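Local coordinates for tripartite motif-containing protein 65 (Homo sapiens, PDB 7JL4) that acts as an E3 ubiquitin ligase in innate immunity, autophagy and inflammation, and is represented here by its B30.2 (PRY-SPRY) domain, at residues T23-S28 with Q61-Q66; N18-T23 with Q66-G71; L121-N126 with P162-H167. One frame throughout, in Å; residues are numbered along the deposited sequence. Where two conformers were deposited one is given.

Interactions 1 and 2 both tie the loop after helix 10-15 to the chain that runs on from strand 61-63. They share T23 and Q66 and touch where L22 packs against C64. Interaction 1 is mostly polar, a string of hydrogen bonds with one buried apolar patch around F24. Interaction 2 is smaller and turns from the shared amide clasp to apolar contacts on the F68 ring. Interaction 3 lies across the chain's centre from interaction 1 and joins facing strands of the two sheets without a hydrogen bond, by aliphatic and aromatic side chains, one ring also reaching the opposing backbone. All three are partly buried, each combining inward-facing apolar residues with others nearer the surface.

Interaction 1 of 3, residues T23-S28 with Q61-Q66; sequences TFDPVS and QVQCAQ
A single beta bridge between F24 and C64, with CA atoms 4.1 Å apart, joins the loop 23-28 to the chain at edge strand 61-63 of the B30.2 beta-sandwich. Its backbone bonds are D25 N to Q63 O at 2.8 Å and A65 N to T23 O, also 2.8 Å. Beyond the bridge, Q66 continues the pairing with its side-chain amide: OE1 takes T23 N at 2.9 Å while NE2 donates to T23 OG1 at 3.0 Å. T23 N comes at a C=O...N angle of 111°, tilted out of the carbonyl plane, whereas OG1 lies almost in the amide plane. With OG1 set between the backbone N and the carbonyl carbon (chi1 55°), T23 offers hydroxyl and N-H together, which suits a glutamine that both gives and takes. Were Q66 an alanine, T23 N and OG1 would be likely to lose these mates, and the T23 end of the loop to gain freedom.

On the other side of the bridge, S28 OG accepts Q63 N at 3.1 Å in a nearly straight bond and donates to D25 O of its own loop at 2.8 Å, a double role that a short hydroxyl can fill. D25 divides its carboxylate: OD1 accepts V27 N from above the carboxylate plane, closing an Asx turn, and OD2 accepts Q63 NE2 at 3.3 Å through its anti lone pair, the carboxylate and amide planes 28° apart.

Apolar contact flanks this polar line: the F24 side chain crosses that of V62 at about a right angle, CD1 against CG1, and C64 SG makes an oblique sulfur-aromatic contact. F24 also meets L35 and L188, V62 meets F33, and strand 61-63 pairs with strand 175-180; the bridge thus fastens the loop where the edges of the two sheets come together.

Interaction 2 of 3, residues N18-T23 with Q66-G71; sequences NYRNLT and QSFQAG
L22 and F68 make the apolar heart of this contact: the methyl CD2 of L22 meets CZ of the F68 ring at 3.6 Å, near the ring plane and so at its edge. R20 CG approaches CE1 of the same F68 ring obliquely, at 3.9 Å; CG is the touching carbon, and the bend at chi2 (-70°) then carries the guanidinium away from the ring. L22 also fills in beside the Q66 amide that clasps T23; its CB and CD2 each stand 3.6 Å from Q66 OE1.

A second shell sets these groups. The F68 ring meets those of H73 and W75 and touches P176, and L22 packs on W75 and P176, so the leucine and the phenylalanine share their supports. R20 NE bonds to H73 ND1, its guanidinium has N18 O over one face and a weak bond from NH2 to H72 O, and its backbone is tied to Y74 of strand 72-79.

Arginine suits this border because its aliphatic stem can lie against an aromatic ring while its charged end finds polar partners. The contact therefore depends on apolar surface around F68, with hydrogen bonding concentrated at the Q66 clasp and in the surrounding shell.

Interaction 3 of 3, residues L121-N126 with P162-H167; sequences LQAWHN and PLYTFH
A123 fits against Y164 and F166 where strands 121-125 and 162-167 face each other across the beta-sandwich of the SPRY fold. The strand segments run nearly parallel, 11° apart, with axes 8.6 Å from each other at closest, the spacing of stacked sheets and not of paired neighbours.

Packing is close around the buried A123 and L121. The A123 methyl sits over one face of the Y164 ring, displaced toward the rim at CD2, in a CH-pi contact with CB 3.9 Å from the ring centroid. Y164 CG lies opposite its backbone N (chi1 -160°), and chi2 of 76° turns a ring face to that methyl. A123 CB is also 3.9 Å from CZ of F166; a small side chain suits this place, since both rings come right up to its strand. L121 meets L163 through CD1 to CD1 at 3.9 Å, the side chains crossing at about a right angle.

L163, Y164, F166 and H125 are by contrast partly exposed. H125 gives only its CB, 3.7 Å from F166 CE1; its imidazole stacks on W112 and bonds through ND1 to S111 O. F166 pushes up to the opposing backbone, where its CZ ends 3.4 Å from W124 O.

Interaction 1 of 3, residues T23-S28 with Q61-Q66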
ATOM      1  N   THR A  23       6.693  -8.869  -1.234  1.00 17.24           N
ATOM      2  CA  THR A  23       7.993  -8.380  -0.766  1.00 23.56           C
ATOM      3  C   THR A  23       8.290  -7.036  -1.418  1.00 24.61           C
ATOM      4  O   THR A  23       7.855  -6.772  -2.541  1.00 24.62           O
ATOM      5  CB  THR A  23       9.138  -9.358  -1.070  1.00 27.48           C
ATOM      6  OG1 THR A  23       9.160  -9.655  -2.468  1.00 28.79           O
ATOM      7  CG2 THR A  23       8.977 -10.657  -0.296  1.00 25.40           C
ATOM      8  N   PHE A  24       9.030  -6.182  -0.711  1.00 26.14           N
ATOM      9  CA  PHE A  24       9.411  -4.892  -1.282  1.00 21.05           C
ATOM     10  C   PHE A  24      10.503  -5.060  -2.338  1.00 26.73           C
ATOM     11  O   PHE A  24      11.266  -6.031  -2.334  1.00 25.74           O
ATOM     12  CB  PHE A  24       9.871  -3.933  -0.175  1.00 22.53           C
ATOM     13  CG  PHE A  24       8.771  -3.545   0.766  1.00 26.57           C
ATOM     14  CD1 PHE A  24       7.706  -2.767   0.324  1.00 25.96           C
ATOM     15  CD2 PHE A  24       8.788  -3.965   2.089  1.00 25.86           C
ATOM     16  CE1 PHE A  24       6.673  -2.394   1.208  1.00 21.81           C
ATOM     17  CE2 PHE A  24       7.780  -3.585   2.981  1.00 26.59           C
ATOM     18  CZ  PHE A  24       6.710  -2.811   2.535  1.00 21.27           C
ATOM     19  N   ASP A  25      10.534  -4.120  -3.287  1.00 22.09           N
ATOM     20  CA  ASP A  25      11.556  -4.065  -4.320  1.00 23.68           C
ATOM     21  C   ASP A  25      12.626  -3.091  -3.861  1.00 28.08           C
ATOM     22  O   ASP A  25      12.371  -1.877  -3.845  1.00 29.09           O
ATOM     23  CB  ASP A  25      10.934  -3.609  -5.647  1.00 27.10           C
ATOM     24  CG  ASP A  25      11.958  -3.299  -6.727  1.00 36.94           C
ATOM     25  OD1 ASP A  25      13.176  -3.508  -6.524  1.00 36.13           O
ATOM     26  OD2 ASP A  25      11.528  -2.801  -7.801  1.00 35.13           O
ATOM     27  N   PRO A  26      13.812  -3.563  -3.460  1.00 31.55           N
ATOM     28  CA  PRO A  26      14.851  -2.639  -2.947  1.00 27.99           C
ATOM     29  C   PRO A  26      15.384  -1.657  -3.974  1.00 32.97           C
ATOM     30  O   PRO A  26      15.886  -0.598  -3.578  1.00 33.52           O
ATOM     31  CB  PRO A  26      15.968  -3.587  -2.463  1.00 36.21           C
ATOM     32  CG  PRO A  26      15.668  -4.939  -3.095  1.00 38.72           C
ATOM     33  CD  PRO A  26      14.199  -4.987  -3.362  1.00 27.29           C
ATOM     34  N   VAL A  27      15.320  -1.971  -5.272  1.00 31.06           N
ATOM     35  CA  VAL A  27      15.812  -1.030  -6.273  1.00 34.64           C
ATOM     36  C   VAL A  27      14.928   0.219  -6.306  1.00 32.26           C
ATOM     37  O   VAL A  27      15.413   1.334  -6.544  1.00 38.48           O
ATOM     38  CB  VAL A  27      15.899  -1.713  -7.652  1.00 38.03           C
ATOM     39  CG1 VAL A  27      16.514  -0.762  -8.690  1.00 46.39           C
ATOM     40  CG2 VAL A  27      16.715  -3.007  -7.554  1.00 38.23           C
ATOM     41  N   SER A  28      13.632   0.054  -6.059  1.00 31.16           N
ATOM     42  CA  SER A  28      12.672   1.155  -6.077  1.00 34.31           C
ATOM     43  C   SER A  28      12.719   2.027  -4.825  1.00 34.65           C
ATOM     44  O   SER A  28      12.257   3.179  -4.861  1.00 32.54           O
ATOM     45  CB  SER A  28      11.270   0.569  -6.236  1.00 30.09           C
ATOM     46  OG  SER A  28      10.808   0.117  -4.967  1.00 27.55           O
ATOM     47  N   GLN A  61       8.556   6.779  -1.195  1.00 23.43           N
ATOM     48  CA  GLN A  61       7.785   5.629  -1.670  1.00 22.27           C
ATOM     49  C   GLN A  61       8.670   4.413  -1.941  1.00 25.37           C
ATOM     50  O   GLN A  61       9.898   4.499  -2.087  1.00 23.60           O
ATOM     51  CB  GLN A  61       6.977   5.964  -2.946  1.00 21.13           C
ATOM     52  CG  GLN A  61       5.873   7.003  -2.677  1.00 24.60           C
ATOM     53  CD  GLN A  61       5.171   7.519  -3.923  1.00 27.98           C
ATOM     54  OE1 GLN A  61       5.276   6.961  -5.027  1.00 28.89           O
ATOM     55  NE2 GLN A  61       4.469   8.604  -3.757  1.00 20.50           N
ATOM     56  N   VAL A  62       8.007   3.260  -2.001  1.00 21.93           N
ATOM     57  CA  VAL A  62       8.652   2.001  -2.357  1.00 20.77           C
ATOM     58  C   VAL A  62       7.554   1.120  -2.928  1.00 23.72           C
ATOM     59  O   VAL A  62       6.402   1.201  -2.492  1.00 22.00           O
ATOM     60  CB  VAL A  62       9.324   1.350  -1.127  1.00 22.16           C
ATOM     61  CG1 VAL A  62       8.291   1.155  -0.024  1.00 25.21           C
ATOM     62  CG2 VAL A  62       9.994  -0.001  -1.516  1.00 23.16           C
ATOM     63  N   GLN A  63       7.901   0.284  -3.914  1.00 22.85           N
ATOM     64  CA  GLN A  63       6.936  -0.635  -4.509  1.00 21.23           C
ATOM     65  C   GLN A  63       7.332  -2.082  -4.206  1.00 22.25           C
ATOM     66  O   GLN A  63       8.405  -2.360  -3.660  1.00 24.78           O
ATOM     67  CB  GLN A  63       6.824  -0.429  -6.026  1.00 26.38           C
ATOM     68  CG  GLN A  63       8.077  -0.864  -6.791  1.00 30.55           C
ATOM     69  CD  GLN A  63       8.004  -0.605  -8.296  1.00 39.66           C
ATOM     70  OE1 GLN A  63       7.066   0.019  -8.789  1.00 34.76           O
ATOM     71  NE2 GLN A  63       8.993  -1.113  -9.033  1.00 38.39           N
ATOM     72  N   CYS A  64       6.440  -3.009  -4.539  1.00 21.42           N
ATOM     73  CA  CYS A  64       6.703  -4.419  -4.282  1.00 20.62           C
ATOM     74  C   CYS A  64       7.273  -5.078  -5.525  1.00 19.61           C
ATOM     75  O   CYS A  64       7.213  -4.548  -6.636  1.00 19.63           O
ATOM     76  CB  CYS A  64       5.431  -5.142  -3.841  1.00 25.59           C
ATOM     77  SG  CYS A  64       4.896  -4.723  -2.168  1.00 21.04           S
ATOM     78  N   ALA A  65       7.813  -6.273  -5.328  1.00 18.77           N
ATOM     79  CA  ALA A  65       8.367  -7.050  -6.420  1.00 23.92           C
ATOM     80  C   ALA A  65       7.320  -7.861  -7.159  1.00 25.60           C
ATOM     81  O   ALA A  65       7.682  -8.611  -8.071  1.00 34.04           O
ATOM     82  CB  ALA A  65       9.448  -7.997  -5.891  1.00 24.20           C
ATOM     83  N   GLN A  66       6.053  -7.764  -6.784  1.00 23.37           N
ATOM     84  CA  GLN A  66       4.989  -8.532  -7.426  1.00 20.62           C
ATOM     85  C   GLN A  66       4.073  -7.600  -8.211  1.00 27.86           C
ATOM     86  O   GLN A  66       3.847  -6.458  -7.799  1.00 21.90           O
ATOM     87  CB  GLN A  66       4.151  -9.292  -6.385  1.00 18.18           C
ATOM     88  CG  GLN A  66       4.949 -10.390  -5.658  1.00 24.29           C
ATOM     89  CD  GLN A  66       5.867  -9.843  -4.566  1.00 23.31           C
ATOM     90  OE1 GLN A  66       5.591  -8.798  -3.947  1.00 22.52           O
ATOM     91  NE2 GLN A  66       6.958 -10.533  -4.329  1.00 21.96           N
TER

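Interaction 2 of 3, residues N18-T23 with Q66-G71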
ATOM      1  N   ASN A  18      -7.505 -15.885  -1.585  1.00 27.20           N
ATOM      2  CA  ASN A  18      -6.635 -15.347  -2.624  1.00 26.48           C
ATOM      3  C   ASN A  18      -5.375 -14.688  -2.053  1.00 24.49           C
ATOM      4  O   ASN A  18      -4.794 -13.798  -2.686  1.00 26.25           O
ATOM      5  CB  ASN A  18      -7.408 -14.345  -3.476  1.00 26.59           C
ATOM      6  CG  ASN A  18      -8.645 -14.946  -4.099  1.00 28.18           C
ATOM      7  OD1 ASN A  18      -8.582 -15.932  -4.834  1.00 27.04           O
ATOM      8  ND2 ASN A  18      -9.792 -14.372  -3.777  1.00 27.68           N
ATOM      9  N   TYR A  19      -4.914 -15.134  -0.881  1.00 25.73           N
ATOM     10  CA  TYR A  19      -3.816 -14.445  -0.202  1.00 23.59           C
ATOM     11  C   TYR A  19      -2.521 -14.513  -1.010  1.00 28.86           C
ATOM     12  O   TYR A  19      -2.149 -15.570  -1.521  1.00 24.13           O
ATOM     13  CB  TYR A  19      -3.601 -15.044   1.200  1.00 23.93           C
ATOM     14  CG  TYR A  19      -2.928 -14.047   2.120  1.00 22.48           C
ATOM     15  CD1 TYR A  19      -1.574 -13.738   1.992  1.00 23.73           C
ATOM     16  CD2 TYR A  19      -3.700 -13.287   3.000  1.00 22.58           C
ATOM     17  CE1 TYR A  19      -0.986 -12.786   2.800  1.00 22.92           C
ATOM     18  CE2 TYR A  19      -3.130 -12.306   3.794  1.00 20.87           C
ATOM     19  CZ  TYR A  19      -1.782 -12.050   3.670  1.00 24.90           C
ATOM     20  OH  TYR A  19      -1.191 -11.094   4.451  1.00 23.17           O
ATOM     21  N   ARG A  20      -1.819 -13.380  -1.105  1.00 19.06           N
ATOM     22  CA  ARG A  20      -0.516 -13.295  -1.772  1.00 24.60           C
ATOM     23  C   ARG A  20       0.548 -12.757  -0.820  1.00 25.05           C
ATOM     24  O   ARG A  20       0.335 -11.722  -0.182  1.00 23.02           O
ATOM     25  CB  ARG A  20      -0.573 -12.389  -3.018  1.00 21.33           C
ATOM     26  CG  ARG A  20      -1.693 -12.687  -4.013  1.00 19.09           C
ATOM     27  CD  ARG A  20      -1.505 -14.028  -4.799  1.00 21.70           C
ATOM     28  NE  ARG A  20      -2.735 -14.319  -5.539  1.00 23.06           N
ATOM     29  CZ  ARG A  20      -3.462 -15.431  -5.451  1.00 26.14           C
ATOM     30  NH1 ARG A  20      -3.057 -16.460  -4.714  1.00 26.11           N
ATOM     31  NH2 ARG A  20      -4.579 -15.529  -6.155  1.00 24.97           N
ATOM     32  N   ASN A  21       1.713 -13.427  -0.754  1.00 22.97           N
ATOM     33  CA  ASN A  21       2.818 -12.977   0.104  1.00 21.58           C
ATOM     34  C   ASN A  21       3.720 -12.008  -0.680  1.00 24.91           C
ATOM     35  O   ASN A  21       4.425 -12.409  -1.608  1.00 22.11           O
ATOM     36  CB  ASN A  21       3.611 -14.174   0.651  1.00 22.40           C
ATOM     37  CG  ASN A  21       2.798 -15.038   1.637  1.00 29.68           C
ATOM     38  OD1 ASN A  21       1.839 -14.568   2.252  1.00 24.00           O
ATOM     39  ND2 ASN A  21       3.176 -16.318   1.772  1.00 30.81           N
ATOM     40  N   LEU A  22       3.710 -10.733  -0.300  1.00 25.30           N
ATOM     41  CA  LEU A  22       4.416  -9.679  -1.021  1.00 20.03           C
ATOM     42  C   LEU A  22       5.785  -9.402  -0.406  1.00 20.95           C
ATOM     43  O   LEU A  22       6.017  -9.650   0.784  1.00 24.56           O
ATOM     44  CB  LEU A  22       3.601  -8.375  -1.013  1.00 18.99           C
ATOM     45  CG  LEU A  22       2.173  -8.406  -1.563  1.00 21.62           C
ATOM     46  CD1 LEU A  22       1.597  -6.992  -1.472  1.00 20.51           C
ATOM     47  CD2 LEU A  22       2.101  -8.991  -2.971  1.00 26.54           C
ATOM     48  N   THR A  23       6.693  -8.869  -1.234  1.00 17.24           N
ATOM     49  CA  THR A  23       7.993  -8.380  -0.766  1.00 23.56           C
ATOM     50  C   THR A  23       8.290  -7.036  -1.418  1.00 24.61           C
ATOM     51  O   THR A  23       7.855  -6.772  -2.541  1.00 24.62           O
ATOM     52  CB  THR A  23       9.138  -9.358  -1.070  1.00 27.48           C
ATOM     53  OG1 THR A  23       9.160  -9.655  -2.468  1.00 28.79           O
ATOM     54  CG2 THR A  23       8.977 -10.657  -0.296  1.00 25.40           C
ATOM     55  N   GLN A  66       6.053  -7.764  -6.784  1.00 23.37           N
ATOM     56  CA  GLN A  66       4.989  -8.532  -7.426  1.00 20.62           C
ATOM     57  C   GLN A  66       4.073  -7.600  -8.211  1.00 27.86           C
ATOM     58  O   GLN A  66       3.847  -6.458  -7.799  1.00 21.90           O
ATOM     59  CB  GLN A  66       4.151  -9.292  -6.385  1.00 18.18           C
ATOM     60  CG  GLN A  66       4.949 -10.390  -5.658  1.00 24.29           C
ATOM     61  CD  GLN A  66       5.867  -9.843  -4.566  1.00 23.31           C
ATOM     62  OE1 GLN A  66       5.591  -8.798  -3.947  1.00 22.52           O
ATOM     63  NE2 GLN A  66       6.958 -10.533  -4.329  1.00 21.96           N
ATOM     64  N   SER A  67       3.521  -8.100  -9.323  1.00 18.61           N
ATOM     65  CA  SER A  67       2.514  -7.374 -10.106  1.00 19.46           C
ATOM     66  C   SER A  67       1.333  -8.294 -10.414  1.00 23.09           C
ATOM     67  O   SER A  67       1.480  -9.529 -10.447  1.00 21.93           O
ATOM     68  CB  SER A  67       3.111  -6.877 -11.423  1.00 21.26           C
ATOM     69  OG  SER A  67       4.129  -5.932 -11.162  1.00 23.65           O
ATOM     70  N   PHE A  68       0.165  -7.704 -10.725  1.00 17.35           N
ATOM     71  CA  PHE A  68      -1.057  -8.509 -10.897  1.00 19.99           C
ATOM     72  C   PHE A  68      -1.822  -8.121 -12.156  1.00 23.35           C
ATOM     73  O   PHE A  68      -1.959  -6.934 -12.453  1.00 20.39           O
ATOM     74  CB  PHE A  68      -1.933  -8.365  -9.627  1.00 20.16           C
ATOM     75  CG  PHE A  68      -1.192  -8.749  -8.365  1.00 22.28           C
ATOM     76  CD1 PHE A  68      -1.069 -10.087  -7.997  1.00 18.53           C
ATOM     77  CD2 PHE A  68      -0.542  -7.780  -7.593  1.00 25.34           C
ATOM     78  CE1 PHE A  68      -0.347 -10.469  -6.866  1.00 19.01           C
ATOM     79  CE2 PHE A  68       0.182  -8.149  -6.454  1.00 26.42           C
ATOM     80  CZ  PHE A  68       0.288  -9.503  -6.094  1.00 22.64           C
ATOM     81  N   GLN A  69      -2.330  -9.104 -12.927  1.00 20.60           N
ATOM     82  CA  GLN A  69      -2.981  -8.658 -14.168  1.00 24.57           C
ATOM     83  C   GLN A  69      -4.353  -9.259 -14.481  1.00 35.07           C
ATOM     84  O   GLN A  69      -5.175  -8.650 -15.169  1.00 54.08           O
ATOM     85  CB  GLN A  69      -2.061  -8.888 -15.354  1.00 26.55           C
ATOM     86  CG  GLN A  69      -2.621  -8.424 -16.705  1.00 30.92           C
ATOM     87  CD  GLN A  69      -1.814  -8.977 -17.863  1.00 32.17           C
ATOM     88  OE1 GLN A  69      -2.327  -9.700 -18.729  1.00 45.11           O
ATOM     89  NE2 GLN A  69      -0.543  -8.695 -17.854  1.00 28.01           N
ATOM     90  N   ALA A  70      -4.624 -10.451 -14.022  1.00 33.80           N
ATOM     91  CA  ALA A  70      -5.980 -10.954 -14.068  1.00 26.11           C
ATOM     92  C   ALA A  70      -6.178 -11.617 -12.727  1.00 19.89           C
ATOM     93  O   ALA A  70      -5.316 -11.496 -11.853  1.00 23.13           O
ATOM     94  CB  ALA A  70      -6.155 -11.905 -15.266  1.00 23.72           C
ATOM     95  N   GLY A  71      -7.279 -12.346 -12.569  1.00 22.71           N
ATOM     96  CA  GLY A  71      -7.462 -13.126 -11.365  1.00 24.47           C
ATOM     97  C   GLY A  71      -7.950 -12.288 -10.193  1.00 23.16           C
ATOM     98  O   GLY A  71      -8.607 -11.262 -10.360  1.00 23.86           O
TER

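Interaction 3 of 3, residues L121-N126 with P162-H167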
ATOM      1  N   LEU A 121      -9.331   9.096   6.693  1.00 24.96           N
ATOM      2  CA  LEU A 121      -8.734   8.377   5.568  1.00 27.15           C
ATOM      3  C   LEU A 121      -8.958   9.199   4.305  1.00 23.64           C
ATOM      4  O   LEU A 121      -9.943   9.940   4.217  1.00 26.59           O
ATOM      5  CB  LEU A 121      -9.373   7.002   5.374  1.00 27.20           C
ATOM      6  CG  LEU A 121      -9.424   6.035   6.549  1.00 26.31           C
ATOM      7  CD1 LEU A 121     -10.226   4.801   6.154  1.00 32.61           C
ATOM      8  CD2 LEU A 121      -8.012   5.663   6.990  1.00 31.74           C
ATOM      9  N   GLN A 122      -8.042   9.082   3.337  1.00 18.61           N
ATOM     10  CA  GLN A 122      -8.181   9.709   2.024  0.62 21.28           C
ATOM     11  C   GLN A 122      -8.079   8.633   0.954  1.00 18.80           C
ATOM     12  O   GLN A 122      -7.029   7.995   0.828  1.00 22.23           O
ATOM     13  CB  GLN A 122      -7.082  10.735   1.754  0.62 21.93           C
ATOM     14  CG  GLN A 122      -7.085  12.016   2.560  0.62 25.03           C
ATOM     15  CD  GLN A 122      -5.791  12.761   2.306  0.62 28.33           C
ATOM     16  OE1 GLN A 122      -4.734  12.141   2.163  0.62 25.51           O
ATOM     17  NE2 GLN A 122      -5.862  14.082   2.229  0.62 32.69           N
ATOM     18  N   ALA A 123      -9.139   8.468   0.152  1.00 21.20           N
ATOM     19  CA  ALA A 123      -9.141   7.519  -0.975  1.00 21.08           C
ATOM     20  C   ALA A 123      -8.823   8.307  -2.243  1.00 19.50           C
ATOM     21  O   ALA A 123      -9.652   9.109  -2.695  1.00 20.18           O
ATOM     22  CB  ALA A 123     -10.486   6.799  -1.101  1.00 18.32           C
ATOM     23  N   TRP A 124      -7.627   8.076  -2.808  1.00 17.12           N
ATOM     24  CA  TRP A 124      -7.036   8.880  -3.887  1.00 20.57           C
ATOM     25  C   TRP A 124      -7.111   8.173  -5.237  1.00 20.49           C
ATOM     26  O   TRP A 124      -6.683   7.017  -5.359  1.00 19.08           O
ATOM     27  CB  TRP A 124      -5.550   9.165  -3.613  1.00 20.64           C
ATOM     28  CG  TRP A 124      -5.287  10.204  -2.571  1.00 22.41           C
ATOM     29  CD1 TRP A 124      -4.938   9.992  -1.261  1.00 20.58           C
ATOM     30  CD2 TRP A 124      -5.299  11.622  -2.762  1.00 20.15           C
ATOM     31  NE1 TRP A 124      -4.762  11.224  -0.620  1.00 20.83           N
ATOM     32  CE2 TRP A 124      -4.973  12.225  -1.521  1.00 24.04           C
ATOM     33  CE3 TRP A 124      -5.573  12.448  -3.857  1.00 22.38           C
ATOM     34  CZ2 TRP A 124      -4.919  13.623  -1.351  1.00 29.55           C
ATOM     35  CZ3 TRP A 124      -5.516  13.817  -3.694  1.00 22.45           C
ATOM     36  CH2 TRP A 124      -5.200  14.396  -2.444  1.00 29.72           C
ATOM     37  N   HIS A 125      -7.579   8.887  -6.266  1.00 17.36           N
ATOM     38  CA  HIS A 125      -7.362   8.473  -7.655  1.00 20.60           C
ATOM     39  C   HIS A 125      -7.480   9.702  -8.540  1.00 20.11           C
ATOM     40  O   HIS A 125      -8.361  10.542  -8.321  1.00 20.72           O
ATOM     41  CB  HIS A 125      -8.357   7.398  -8.122  1.00 20.12           C
ATOM     42  CG  HIS A 125      -8.238   7.077  -9.590  1.00 22.89           C
ATOM     43  ND1 HIS A 125      -7.099   6.514 -10.139  1.00 20.25           N
ATOM     44  CD2 HIS A 125      -9.105   7.253 -10.621  1.00 20.04           C
ATOM     45  CE1 HIS A 125      -7.269   6.364 -11.444  1.00 23.63           C
ATOM     46  NE2 HIS A 125      -8.473   6.810 -11.766  1.00 20.52           N
ATOM     47  N   ASN A 126      -6.585   9.821  -9.522  1.00 18.60           N
ATOM     48  CA  ASN A 126      -6.679  10.881 -10.530  1.00 19.38           C
ATOM     49  C   ASN A 126      -6.570  12.279  -9.898  1.00 21.03           C
ATOM     50  O   ASN A 126      -7.136  13.246 -10.413  1.00 21.53           O
ATOM     51  CB  ASN A 126      -7.982  10.763 -11.321  1.00 19.15           C
ATOM     52  CG  ASN A 126      -7.870  11.314 -12.721  1.00 26.53           C
ATOM     53  OD1 ASN A 126      -6.778  11.403 -13.275  1.00 27.53           O
ATOM     54  ND2 ASN A 126      -9.001  11.710 -13.294  1.00 33.47           N
ATOM     55  N   PRO A 162     -14.960  -3.107   5.261  1.00 23.81           N
ATOM     56  CA  PRO A 162     -14.525  -2.440   4.033  1.00 21.99           C
ATOM     57  C   PRO A 162     -14.524  -0.934   4.247  1.00 30.02           C
ATOM     58  O   PRO A 162     -15.419  -0.381   4.887  1.00 27.77           O
ATOM     59  CB  PRO A 162     -15.570  -2.865   2.994  1.00 28.73           C
ATOM     60  CG  PRO A 162     -16.770  -3.290   3.789  1.00 31.23           C
ATOM     61  CD  PRO A 162     -16.297  -3.726   5.145  1.00 29.18           C
ATOM     62  N   LEU A 163     -13.506  -0.288   3.715  1.00 23.54           N
ATOM     63  CA  LEU A 163     -13.287   1.146   3.882  1.00 28.83           C
ATOM     64  C   LEU A 163     -13.635   1.945   2.637  1.00 25.37           C
ATOM     65  O   LEU A 163     -14.216   3.038   2.740  1.00 21.38           O
ATOM     66  CB  LEU A 163     -11.820   1.408   4.255  1.00 23.73           C
ATOM     67  CG  LEU A 163     -11.323   0.738   5.547  1.00 26.89           C
ATOM     68  CD1 LEU A 163      -9.812   0.961   5.747  1.00 21.49           C
ATOM     69  CD2 LEU A 163     -12.113   1.235   6.738  1.00 27.30           C
ATOM     70  N   TYR A 164     -13.294   1.417   1.465  1.00 21.15           N
ATOM     71  CA  TYR A 164     -13.536   2.077   0.188  1.00 19.19           C
ATOM     72  C   TYR A 164     -13.276   1.099  -0.947  1.00 19.97           C
ATOM     73  O   TYR A 164     -12.326   0.309  -0.878  1.00 19.21           O
ATOM     74  CB  TYR A 164     -12.650   3.312   0.015  1.00 20.70           C
ATOM     75  CG  TYR A 164     -13.238   4.237  -1.027  1.00 25.89           C
ATOM     76  CD1 TYR A 164     -14.343   5.029  -0.733  1.00 24.43           C
ATOM     77  CD2 TYR A 164     -12.731   4.263  -2.323  1.00 26.08           C
ATOM     78  CE1 TYR A 164     -14.916   5.855  -1.710  1.00 27.52           C
ATOM     79  CE2 TYR A 164     -13.271   5.089  -3.283  1.00 24.76           C
ATOM     80  CZ  TYR A 164     -14.357   5.875  -2.978  1.00 28.62           C
ATOM     81  OH  TYR A 164     -14.883   6.672  -3.970  1.00 29.30           O
ATOM     82  N   THR A 165     -14.100   1.179  -1.997  1.00 22.49           N
ATOM     83  CA  THR A 165     -13.921   0.397  -3.214  1.00 24.42           C
ATOM     84  C   THR A 165     -13.794   1.316  -4.423  1.00 26.20           C
ATOM     85  O   THR A 165     -14.660   2.165  -4.650  1.00 22.35           O
ATOM     86  CB  THR A 165     -15.099  -0.555  -3.405  1.00 19.80           C
ATOM     87  OG1 THR A 165     -15.187  -1.422  -2.272  1.00 22.40           O
ATOM     88  CG2 THR A 165     -14.973  -1.391  -4.702  1.00 25.06           C
ATOM     89  N   PHE A 166     -12.730   1.129  -5.205  1.00 22.09           N
ATOM     90  CA  PHE A 166     -12.601   1.693  -6.545  1.00 22.89           C
ATOM     91  C   PHE A 166     -12.987   0.655  -7.588  1.00 24.81           C
ATOM     92  O   PHE A 166     -12.694  -0.535  -7.431  1.00 21.81           O
ATOM     93  CB  PHE A 166     -11.161   2.120  -6.846  1.00 21.96           C
ATOM     94  CG  PHE A 166     -10.676   3.295  -6.043  1.00 23.76           C
ATOM     95  CD1 PHE A 166     -11.034   4.583  -6.414  1.00 24.73           C
ATOM     96  CD2 PHE A 166      -9.791   3.117  -4.981  1.00 21.60           C
ATOM     97  CE1 PHE A 166     -10.549   5.690  -5.694  1.00 23.67           C
ATOM     98  CE2 PHE A 166      -9.292   4.226  -4.266  1.00 24.15           C
ATOM     99  CZ  PHE A 166      -9.679   5.491  -4.631  1.00 23.62           C
ATOM    100  N   HIS A 167     -13.596   1.122  -8.679  1.00 24.92           N
ATOM    101  CA  HIS A 167     -13.817   0.294  -9.858  1.00 28.22           C
ATOM    102  C   HIS A 167     -13.049   0.863 -11.040  1.00 30.45           C
ATOM    103  O   HIS A 167     -12.973   2.078 -11.208  1.00 25.82           O
ATOM    104  CB  HIS A 167     -15.287   0.190 -10.224  1.00 29.56           C
ATOM    105  CG  HIS A 167     -15.525  -0.684 -11.415  1.00 36.96           C
ATOM    106  ND1 HIS A 167     -16.031  -0.204 -12.600  1.00 44.07           N
ATOM    107  CD2 HIS A 167     -15.292  -2.003 -11.612  1.00 31.47           C
ATOM    108  CE1 HIS A 167     -16.120  -1.197 -13.473  1.00 42.26           C
ATOM    109  NE2 HIS A 167     -15.667  -2.296 -12.898  1.00 33.55           N
TER